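Local coordinates for protein B-agarase (Saccharophagus degradans, PDB 4BQ2) that hydrolyses agarose-type chains as a family 50 exo-beta-agarase, acting on beta linkages from a chain end, at residues A[6-14]-A[35-43]; A[69-79]-A[181-192]. All coordinates share one frame; numbering follows the deposited sequence.

Contact 1: residues A[6-14]-A[35-43]. With CA (calcium ion), chain K.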
loop_
_atom_site.group_PDB
_atom_site.type_symbol
_atom_site.label_atom_id
_atom_site.label_comp_id
_atom_site.label_asym_id
_atom_site.label_seq_id
_atom_site.Cartn_x
_atom_site.Cartn_y
_atom_site.Cartn_z
ATOM N N PHE A 6 -24.052 -5.332 -24.256
ATOM C CA PHE A 6 -23.240 -5.803 -25.382
ATOM C C PHE A 6 -23.098 -7.320 -25.319
ATOM O O PHE A 6 -22.416 -7.837 -24.423
ATOM C CB PHE A 6 -21.809 -5.189 -25.382
ATOM C CG PHE A 6 -21.797 -3.690 -25.468
ATOM C CD1 PHE A 6 -21.843 -3.039 -26.717
ATOM C CD2 PHE A 6 -21.804 -2.916 -24.309
ATOM C CE1 PHE A 6 -21.852 -1.647 -26.791
ATOM C CE2 PHE A 6 -21.827 -1.521 -24.385
ATOM C CZ PHE A 6 -21.840 -0.890 -25.619
ATOM N N ASP A 7 -23.715 -8.026 -26.263
ATOM C CA ASP A 7 -23.486 -9.484 -26.383
ATOM C C ASP A 7 -22.643 -9.849 -27.591
ATOM O O ASP A 7 -22.340 -11.025 -27.800
ATOM C CB ASP A 7 -24.792 -10.295 -26.350
ATOM C CG ASP A 7 -25.712 -10.024 -27.539
ATOM O OD1 ASP A 7 -25.307 -9.482 -28.588
ATOM O OD2 ASP A 7 -26.891 -10.354 -27.400
ATOM N N PHE A 8 -22.283 -8.837 -28.386
ATOM C CA PHE A 8 -21.403 -8.984 -29.581
ATOM C C PHE A 8 -21.912 -9.920 -30.686
ATOM O O PHE A 8 -21.139 -10.302 -31.578
ATOM C CB PHE A 8 -19.951 -9.282 -29.166
ATOM C CG PHE A 8 -19.432 -8.309 -28.147
ATOM C CD1 PHE A 8 -19.058 -7.023 -28.539
ATOM C CD2 PHE A 8 -19.418 -8.628 -26.786
ATOM C CE1 PHE A 8 -18.627 -6.084 -27.599
ATOM C CE2 PHE A 8 -18.978 -7.689 -25.842
ATOM C CZ PHE A 8 -18.586 -6.425 -26.258
ATOM N N GLU A 9 -23.206 -10.254 -30.642
ATOM C CA GLU A 9 -23.774 -11.244 -31.576
ATOM C C GLU A 9 -23.999 -10.726 -33.003
ATOM O O GLU A 9 -24.033 -11.497 -33.947
ATOM C CB GLU A 9 -25.067 -11.850 -31.012
ATOM C CG GLU A 9 -24.831 -12.667 -29.750
ATOM C CD GLU A 9 -23.807 -13.761 -29.987
ATOM O OE1 GLU A 9 -23.987 -14.511 -30.963
ATOM O OE2 GLU A 9 -22.796 -13.839 -29.250
ATOM N N ASN A 10 -24.185 -9.426 -33.158
ATOM C CA ASN A 10 -24.257 -8.848 -34.508
ATOM C C ASN A 10 -22.871 -8.792 -35.208
ATOM O O ASN A 10 -22.742 -8.204 -36.277
ATOM C CB ASN A 10 -24.933 -7.464 -34.456
ATOM C CG ASN A 10 -24.079 -6.419 -33.745
ATOM O OD1 ASN A 10 -22.987 -6.724 -33.240
ATOM N ND2 ASN A 10 -24.565 -5.180 -33.713
ATOM N N ASP A 11 -21.841 -9.378 -34.585
ATOM C CA ASP A 11 -20.490 -9.517 -35.197
ATOM C C ASP A 11 -19.765 -8.164 -35.432
ATOM O O ASP A 11 -18.791 -8.070 -36.204
ATOM C CB ASP A 11 -20.579 -10.326 -36.520
ATOM C CG ASP A 11 -19.464 -11.374 -36.672
ATOM O OD1 ASP A 11 -18.400 -11.249 -36.026
ATOM O OD2 ASP A 11 -19.658 -12.346 -37.449
ATOM N N GLN A 12 -20.221 -7.105 -34.763
ATOM C CA GLN A 12 -19.573 -5.814 -34.971
ATOM C C GLN A 12 -18.848 -5.322 -33.725
ATOM O O GLN A 12 -19.328 -5.494 -32.591
ATOM C CB GLN A 12 -20.588 -4.777 -35.434
ATOM C CG GLN A 12 -21.275 -5.137 -36.744
ATOM C CD GLN A 12 -22.273 -4.081 -37.174
ATOM O OE1 GLN A 12 -22.064 -2.884 -36.947
ATOM N NE2 GLN A 12 -23.376 -4.518 -37.796
ATOM N N VAL A 13 -17.686 -4.709 -33.920
ATOM C CA VAL A 13 -17.073 -4.003 -32.810
ATOM C C VAL A 13 -17.854 -2.699 -32.653
ATOM O O VAL A 13 -17.816 -1.834 -33.544
ATOM C CB VAL A 13 -15.570 -3.756 -33.041
ATOM C CG1 VAL A 13 -15.008 -2.942 -31.890
ATOM C CG2 VAL A 13 -14.818 -5.083 -33.178
ATOM N N PRO A 14 -18.582 -2.544 -31.536
ATOM C CA PRO A 14 -19.440 -1.371 -31.404
ATOM C C PRO A 14 -18.642 -0.105 -31.583
ATOM O O PRO A 14 -17.456 -0.051 -31.201
ATOM C CB PRO A 14 -19.962 -1.470 -29.972
ATOM C CG PRO A 14 -19.920 -2.931 -29.667
ATOM C CD PRO A 14 -18.694 -3.445 -30.370
ATOM N N GLU A 35 -21.146 -22.996 -23.707
ATOM C CA GLU A 35 -21.511 -22.813 -25.109
ATOM C C GLU A 35 -20.678 -21.735 -25.825
ATOM O O GLU A 35 -20.537 -20.619 -25.306
ATOM C CB GLU A 35 -22.979 -22.403 -25.218
ATOM C CG GLU A 35 -23.963 -23.293 -24.470
ATOM C CD GLU A 35 -25.384 -22.799 -24.632
ATOM O OE1 GLU A 35 -25.640 -22.022 -25.559
ATOM O OE2 GLU A 35 -26.242 -23.168 -23.832
ATOM N N PRO A 36 -20.197 -22.044 -27.039
ATOM C CA PRO A 36 -19.508 -21.043 -27.860
ATOM C C PRO A 36 -20.409 -19.825 -28.104
ATOM O O PRO A 36 -21.633 -19.949 -28.232
ATOM C CB PRO A 36 -19.259 -21.768 -29.175
ATOM C CG PRO A 36 -19.210 -23.204 -28.822
ATOM C CD PRO A 36 -20.081 -23.401 -27.602
ATOM N N SER A 37 -19.809 -18.655 -28.152
ATOM C CA SER A 37 -20.567 -17.434 -28.336
ATOM C C SER A 37 -19.616 -16.464 -28.998
ATOM O O SER A 37 -18.428 -16.683 -28.957
ATOM C CB SER A 37 -21.019 -16.898 -26.989
ATOM O OG SER A 37 -21.942 -15.826 -27.148
ATOM N N LYS A 38 -20.121 -15.413 -29.632
ATOM C CA LYS A 38 -19.238 -14.354 -30.111
ATOM C C LYS A 38 -18.848 -13.422 -28.959
ATOM O O LYS A 38 -19.718 -12.945 -28.246
ATOM C CB LYS A 38 -19.922 -13.547 -31.217
ATOM C CG LYS A 38 -20.398 -14.353 -32.403
ATOM C CD LYS A 38 -19.369 -14.495 -33.492
ATOM C CE LYS A 38 -20.047 -14.471 -34.860
ATOM N NZ LYS A 38 -21.450 -14.950 -34.817
ATOM N N GLY A 39 -17.551 -13.160 -28.794
ATOM C CA GLY A 39 -17.073 -12.254 -27.750
ATOM C C GLY A 39 -16.097 -11.206 -28.304
ATOM O O GLY A 39 -15.639 -11.305 -29.441
ATOM N N LEU A 40 -15.839 -10.183 -27.503
ATOM C CA LEU A 40 -14.846 -9.174 -27.863
ATOM C C LEU A 40 -13.481 -9.614 -27.376
ATOM O O LEU A 40 -13.225 -9.687 -26.145
ATOM C CB LEU A 40 -15.204 -7.840 -27.241
ATOM C CG LEU A 40 -14.229 -6.701 -27.577
ATOM C CD1 LEU A 40 -14.470 -6.172 -28.979
ATOM C CD2 LEU A 40 -14.456 -5.615 -26.548
ATOM N N LYS A 41 -12.597 -9.856 -28.334
ATOM C CA LYS A 41 -11.233 -10.228 -28.044
ATOM C C LYS A 41 -10.401 -8.946 -27.932
ATOM O O LYS A 41 -10.337 -8.159 -28.877
ATOM C CB LYS A 41 -10.659 -11.138 -29.132
ATOM C CG LYS A 41 -9.212 -11.533 -28.839
ATOM C CD LYS A 41 -8.594 -12.323 -29.966
ATOM C CE LYS A 41 -7.150 -12.638 -29.599
ATOM N NZ LYS A 41 -6.633 -13.799 -30.379
ATOM N N LEU A 42 -9.803 -8.719 -26.763
ATOM C CA LEU A 42 -9.107 -7.448 -26.521
ATOM C C LEU A 42 -7.629 -7.754 -26.303
ATOM O O LEU A 42 -7.260 -8.329 -25.271
ATOM C CB LEU A 42 -9.739 -6.701 -25.346
ATOM C CG LEU A 42 -9.112 -5.340 -24.976
ATOM C CD1 LEU A 42 -9.383 -4.299 -26.076
ATOM C CD2 LEU A 42 -9.604 -4.834 -23.622
ATOM N N ALA A 43 -6.788 -7.400 -27.282
ATOM C CA ALA A 43 -5.386 -7.735 -27.213
ATOM C C ALA A 43 -4.607 -6.438 -26.927
ATOM O O ALA A 43 -4.508 -5.562 -27.797
ATOM C CB ALA A 43 -4.928 -8.418 -28.495
HETATM CA CA CA K . -21.775 -13.195 -27.208
HETATM O O HOH W 1 -22.673 -16.881 -31.035
HETATM O O HOH W 2 -23.570 -13.683 -26.263
#

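Contact 2: residues A[69-79]-A[181-192]. With CA (calcium ion), chain K.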
loop_
_atom_site.group_PDB
_atom_site.type_symbol
_atom_site.label_atom_id
_atom_site.label_comp_id
_atom_site.label_asym_id
_atom_site.label_seq_id
_atom_site.Cartn_x
_atom_site.Cartn_y
_atom_site.Cartn_z
ATOM N N SER A 69 -31.148 -1.205 -7.045
ATOM C CA SER A 69 -30.278 -2.196 -6.401
ATOM C C SER A 69 -29.838 -3.156 -7.493
ATOM O O SER A 69 -30.470 -4.202 -7.697
ATOM C CB SER A 69 -31.012 -2.944 -5.289
ATOM O OG SER A 69 -30.157 -3.894 -4.651
ATOM N N ALA A 70 -28.772 -2.793 -8.209
ATOM C CA ALA A 70 -28.351 -3.557 -9.372
ATOM C C ALA A 70 -26.848 -3.532 -9.532
ATOM O O ALA A 70 -26.188 -2.705 -8.920
ATOM C CB ALA A 70 -29.016 -3.013 -10.633
ATOM N N SER A 71 -26.332 -4.448 -10.355
ATOM C CA SER A 71 -24.904 -4.547 -10.633
ATOM C C SER A 71 -24.684 -4.647 -12.134
ATOM O O SER A 71 -25.508 -5.164 -12.859
ATOM C CB SER A 71 -24.286 -5.797 -9.955
ATOM O OG SER A 71 -24.385 -5.702 -8.549
ATOM N N LEU A 72 -23.527 -4.159 -12.561
ATOM C CA LEU A 72 -23.012 -4.315 -13.883
ATOM C C LEU A 72 -22.197 -5.611 -13.955
ATOM O O LEU A 72 -21.281 -5.831 -13.138
ATOM C CB LEU A 72 -22.061 -3.143 -14.136
ATOM C CG LEU A 72 -21.490 -2.860 -15.503
ATOM C CD1 LEU A 72 -22.641 -2.571 -16.473
ATOM C CD2 LEU A 72 -20.538 -1.651 -15.385
ATOM N N TYR A 73 -22.507 -6.432 -14.952
ATOM C CA TYR A 73 -21.880 -7.741 -15.138
ATOM C C TYR A 73 -21.070 -7.819 -16.408
ATOM O O TYR A 73 -21.486 -7.263 -17.418
ATOM C CB TYR A 73 -22.987 -8.790 -15.241
ATOM C CG TYR A 73 -23.504 -9.237 -13.920
ATOM C CD1 TYR A 73 -24.336 -8.416 -13.164
ATOM C CD2 TYR A 73 -23.163 -10.486 -13.405
ATOM C CE1 TYR A 73 -24.822 -8.817 -11.939
ATOM C CE2 TYR A 73 -23.655 -10.897 -12.169
ATOM C CZ TYR A 73 -24.486 -10.064 -11.454
ATOM O OH TYR A 73 -24.993 -10.454 -10.236
ATOM N N PHE A 74 -19.949 -8.549 -16.366
ATOM C CA PHE A 74 -19.137 -8.854 -17.558
ATOM C C PHE A 74 -18.719 -10.309 -17.473
ATOM O O PHE A 74 -18.377 -10.777 -16.369
ATOM C CB PHE A 74 -17.814 -8.055 -17.576
ATOM C CG PHE A 74 -17.953 -6.578 -17.369
ATOM C CD1 PHE A 74 -18.147 -6.047 -16.104
ATOM C CD2 PHE A 74 -17.757 -5.710 -18.436
ATOM C CE1 PHE A 74 -18.245 -4.670 -15.909
ATOM C CE2 PHE A 74 -17.868 -4.326 -18.266
ATOM C CZ PHE A 74 -18.093 -3.813 -17.003
ATOM N N ASP A 75 -18.749 -11.026 -18.603
ATOM C CA ASP A 75 -18.118 -12.354 -18.686
ATOM C C ASP A 75 -16.724 -12.106 -19.250
ATOM O O ASP A 75 -16.580 -11.420 -20.257
ATOM C CB ASP A 75 -18.891 -13.316 -19.612
ATOM C CG ASP A 75 -20.300 -13.651 -19.109
ATOM O OD1 ASP A 75 -20.681 -13.248 -17.986
ATOM O OD2 ASP A 75 -21.053 -14.266 -19.906
ATOM N N ILE A 76 -15.690 -12.580 -18.570
ATOM C CA ILE A 76 -14.305 -12.275 -18.978
ATOM C C ILE A 76 -13.423 -13.491 -18.774
ATOM O O ILE A 76 -13.636 -14.274 -17.816
ATOM C CB ILE A 76 -13.705 -11.077 -18.165
ATOM C CG1 ILE A 76 -14.761 -9.992 -17.890
ATOM C CG2 ILE A 76 -12.468 -10.475 -18.858
ATOM C CD1 ILE A 76 -14.250 -8.837 -17.021
ATOM N N VAL A 77 -12.428 -13.657 -19.642
ATOM C CA VAL A 77 -11.390 -14.673 -19.411
ATOM C C VAL A 77 -10.105 -14.168 -20.043
ATOM O O VAL A 77 -10.174 -13.399 -20.996
ATOM C CB VAL A 77 -11.764 -16.021 -20.047
ATOM C CG1 VAL A 77 -11.695 -15.949 -21.573
ATOM C CG2 VAL A 77 -10.859 -17.131 -19.532
ATOM N N SER A 78 -8.944 -14.579 -19.517
ATOM C CA SER A 78 -7.647 -14.214 -20.131
ATOM C C SER A 78 -7.240 -15.345 -21.072
ATOM O O SER A 78 -7.656 -16.468 -20.884
ATOM C CB SER A 78 -6.544 -14.011 -19.074
ATOM O OG SER A 78 -6.829 -12.883 -18.289
ATOM N N VAL A 79 -6.469 -15.033 -22.104
ATOM C CA VAL A 79 -6.024 -16.062 -23.035
ATOM C C VAL A 79 -4.520 -15.966 -23.034
ATOM O O VAL A 79 -3.981 -14.876 -22.844
ATOM C CB VAL A 79 -6.603 -15.820 -24.444
ATOM C CG1 VAL A 79 -6.124 -16.882 -25.420
ATOM C CG2 VAL A 79 -8.131 -15.812 -24.389
ATOM N N THR A 181 -4.221 -10.414 -22.926
ATOM C CA THR A 181 -5.337 -10.567 -23.894
ATOM C C THR A 181 -6.533 -11.196 -23.163
ATOM O O THR A 181 -6.361 -12.192 -22.447
ATOM C CB THR A 181 -4.928 -11.473 -25.077
ATOM O OG1 THR A 181 -3.762 -10.930 -25.712
ATOM C CG2 THR A 181 -6.088 -11.611 -26.137
ATOM N N VAL A 182 -7.717 -10.610 -23.337
ATOM C CA VAL A 182 -8.915 -11.143 -22.727
ATOM C C VAL A 182 -9.997 -11.327 -23.788
ATOM O O VAL A 182 -9.905 -10.751 -24.883
ATOM C CB VAL A 182 -9.456 -10.215 -21.613
ATOM C CG1 VAL A 182 -8.435 -10.095 -20.475
ATOM C CG2 VAL A 182 -9.854 -8.842 -22.183
ATOM N N ILE A 183 -11.015 -12.132 -23.442
ATOM C CA ILE A 183 -12.269 -12.146 -24.187
ATOM C C ILE A 183 -13.316 -11.643 -23.215
ATOM O O ILE A 183 -13.371 -12.096 -22.071
ATOM C CB ILE A 183 -12.704 -13.560 -24.650
ATOM C CG1 ILE A 183 -11.568 -14.309 -25.326
ATOM C CG2 ILE A 183 -13.906 -13.485 -25.589
ATOM C CD1 ILE A 183 -11.005 -13.601 -26.532
ATOM N N ILE A 184 -14.142 -10.717 -23.675
ATOM C CA ILE A 184 -15.207 -10.106 -22.889
ATOM C C ILE A 184 -16.529 -10.416 -23.604
ATOM O O ILE A 184 -16.607 -10.336 -24.832
ATOM C CB ILE A 184 -15.017 -8.582 -22.793
ATOM C CG1 ILE A 184 -13.695 -8.225 -22.044
ATOM C CG2 ILE A 184 -16.224 -7.918 -22.125
ATOM C CD1 ILE A 184 -13.283 -6.768 -22.198
ATOM N N ASP A 185 -17.564 -10.756 -22.849
ATOM C CA ASP A 185 -18.884 -11.004 -23.455
ATOM C C ASP A 185 -19.972 -10.649 -22.467
ATOM O O ASP A 185 -19.719 -10.588 -21.243
ATOM C CB ASP A 185 -18.958 -12.454 -23.940
ATOM C CG ASP A 185 -20.121 -12.695 -24.909
ATOM O OD1 ASP A 185 -20.817 -11.722 -25.276
ATOM O OD2 ASP A 185 -20.368 -13.867 -25.260
ATOM N N ASN A 186 -21.172 -10.343 -22.987
ATOM C CA ASN A 186 -22.391 -10.215 -22.184
ATOM C C ASN A 186 -22.334 -9.101 -21.155
ATOM O O ASN A 186 -22.634 -9.310 -19.989
ATOM C CB ASN A 186 -22.756 -11.556 -21.527
ATOM C CG ASN A 186 -23.016 -12.647 -22.562
ATOM O OD1 ASN A 186 -23.693 -12.405 -23.563
ATOM N ND2 ASN A 186 -22.470 -13.838 -22.338
ATOM N N ILE A 187 -21.877 -7.934 -21.585
ATOM C CA ILE A 187 -21.896 -6.795 -20.719
ATOM C C ILE A 187 -23.352 -6.442 -20.468
ATOM O O ILE A 187 -24.103 -6.149 -21.406
ATOM C CB ILE A 187 -21.136 -5.610 -21.321
ATOM C CG1 ILE A 187 -19.749 -6.084 -21.800
ATOM C CG2 ILE A 187 -21.087 -4.522 -20.284
ATOM C CD1 ILE A 187 -18.775 -5.008 -22.253
ATOM N N ARG A 188 -23.765 -6.511 -19.208
ATOM C CA ARG A 188 -25.186 -6.368 -18.891
ATOM C C ARG A 188 -25.397 -5.802 -17.495
ATOM O O ARG A 188 -24.453 -5.799 -16.684
ATOM C CB ARG A 188 -25.863 -7.748 -19.013
ATOM C CG ARG A 188 -25.432 -8.729 -17.918
ATOM C CD ARG A 188 -25.401 -10.162 -18.378
ATOM N NE ARG A 188 -25.092 -11.081 -17.272
ATOM C CZ ARG A 188 -23.920 -11.696 -17.101
ATOM N NH1 ARG A 188 -22.888 -11.474 -17.937
ATOM N NH2 ARG A 188 -23.779 -12.518 -16.068
ATOM N N ILE A 189 -26.624 -5.348 -17.212
ATOM C CA ILE A 189 -27.066 -4.996 -15.863
ATOM C C ILE A 189 -28.100 -6.003 -15.361
ATOM O O ILE A 189 -29.035 -6.348 -16.077
ATOM C CB ILE A 189 -27.682 -3.589 -15.772
ATOM C CG1 ILE A 189 -26.638 -2.533 -16.099
ATOM C CG2 ILE A 189 -28.195 -3.311 -14.360
ATOM C CD1 ILE A 189 -27.270 -1.233 -16.517
ATOM N N GLN A 190 -27.895 -6.487 -14.129
ATOM C CA GLN A 190 -28.817 -7.422 -13.470
ATOM C C GLN A 190 -29.216 -6.812 -12.125
ATOM O O GLN A 190 -28.346 -6.325 -11.405
ATOM C CB GLN A 190 -28.140 -8.793 -13.251
ATOM C CG GLN A 190 -27.988 -9.612 -14.533
ATOM C CD GLN A 190 -27.320 -10.945 -14.345
ATOM O OE1 GLN A 190 -26.821 -11.526 -15.309
ATOM N NE2 GLN A 190 -27.291 -11.447 -13.105
ATOM N N PRO A 191 -30.525 -6.843 -11.771
ATOM C CA PRO A 191 -30.883 -6.416 -10.420
ATOM C C PRO A 191 -30.205 -7.359 -9.434
ATOM O O PRO A 191 -29.915 -8.513 -9.789
ATOM C CB PRO A 191 -32.416 -6.572 -10.372
ATOM C CG PRO A 191 -32.761 -7.498 -11.487
ATOM C CD PRO A 191 -31.680 -7.371 -12.527
ATOM N N ASN A 192 -29.907 -6.864 -8.241
ATOM C CA ASN A 192 -29.255 -7.688 -7.256
ATOM C C ASN A 192 -30.214 -8.718 -6.671
ATOM O O ASN A 192 -31.370 -8.401 -6.429
ATOM C CB ASN A 192 -28.734 -6.837 -6.122
ATOM C CG ASN A 192 -27.632 -5.889 -6.570
ATOM O OD1 ASN A 192 -26.890 -6.181 -7.519
ATOM N ND2 ASN A 192 -27.525 -4.756 -5.890
HETATM CA CA CA K . -21.775 -13.195 -27.208
HETATM O O HOH W 3 -27.837 -10.435 -10.249
HETATM O O HOH W 4 -3.191 -12.739 -21.078
HETATM O O HOH W 2 -23.570 -13.683 -26.263
#

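Contact 1: residues A[6-14]-A[35-43]
Ser37 and Glu9 meet at the calcium ion. Ser37 OG, anti to its own backbone N (chi1 -171°), binds the metal at 2.6 Å. Glu9 OE2 binds it at 2.4 Å, so the two oxygens sit side by side as ligands and not as a hydrogen-bonded pair. Lys38 serves the site with its backbone: its O binds calcium at 2.3 Å, next to Asp7 O. Its N donates a rather bent bond, 3.1 Å, to the syn lone pair of Glu9 OE2, which thus holds both metal and amide. The Lys38 side chain runs obliquely past those of Glu9 and Asp11. CB packs against Phe8 O, and CE lies 3.4 Å from Asp11 OD2, while NZ stays beyond salt-bridge distance. This is a calcium site of the CBM-like beta domain, built between the loop after strand 3-6 and strands 36-44 and 180-191. Both carboxylate oxygens of Asp185 and a water bring the ligand atoms to seven. In the loop, Asp7 OD1 accepts from Glu9 N in an Asx turn, and a type I turn runs from Phe8 to Asp11. Leu40 sets CB over the centre of the Phe8 ring, a CH-pi contact of 3.8 Å to the centroid. Its CD1 just reaches Val13 CG2.

Contact 2: residues A[69-79]-A[181-192]
Arg188 has CG between its backbone N and carbonyl carbon (chi1 69°), and its chain bends again at chi2. This lays the guanidinium over Tyr73 CB, with the Tyr73 ring plane turned 36° from it. NH1 reaches Asp75 OD1 in a salt bridge of 2.8 Å. The acid oxygen lies near the guanidinium plane, but NH1 comes from above the carboxylate plane. NH1 also bonds Asn186 O, and NE donates to Gln190 OE1 at 2.7 Å, so three acceptors around its edge fix the rotation of the group. Gln190 in turn stacks its amide on a face of Tyr73, with NE2 3.5 Å from CZ. A water joins Tyr73 OH, Gln190 NE2 and Pro191 O. Asp75 OD2 takes a nearly straight bond of 2.8 Å from Asn186 ND2; Ser111 bonds OD1.

The backbones form an antiparallel pair. Its register slips by one between Tyr73 and Asp75, a beta bulge at Asn186 and Ile187. These two residues also face Phe6 of strand 3-6, as a G1 bulge. Next to them, Asp185 holds calcium through both carboxylate oxygens, and Tyr29 bonds OD2. At the far end, Asn192 ND2 donates to Ser69 OG at 3.0 Å and OD1 accepts from Ser71 OG at 2.8 Å. Leu72, Ile76, Ile184 and Ile189 point to the face away from Arg188. There Ile76 CG2 meets Ile184 CG1 at 4.1 Å. Strand 84-92 packs on Phe74, Ile76 and Val182. Strand 110-115 pairs with the other edge of strand 70-79, while strands 3-6 and 36-44 pair with strand 180-191.

In the fold
From the N terminus, strand 3-6 leads into the 6-14 loop. Contact 1 brings this loop onto strand 36-44, closing a short excursion through strands 17-20 and 22-30. Contact 2 opens later and closes a much longer one: strand 180-191 returns to strand 70-79 after 101 intervening residues that contain no helix. The two are in series, neither nested nor crossed. They meet through strand 180-191, which pairs with strand 36-44 by Leu40 N to Ile184 O and Leu42 N to Val182 O, both probable hydrogen bonds. Calcium and one water belong to both contacts. Together they tie the loop after strand 3-6 and strands 36-44 and 70-79 to strand 180-191.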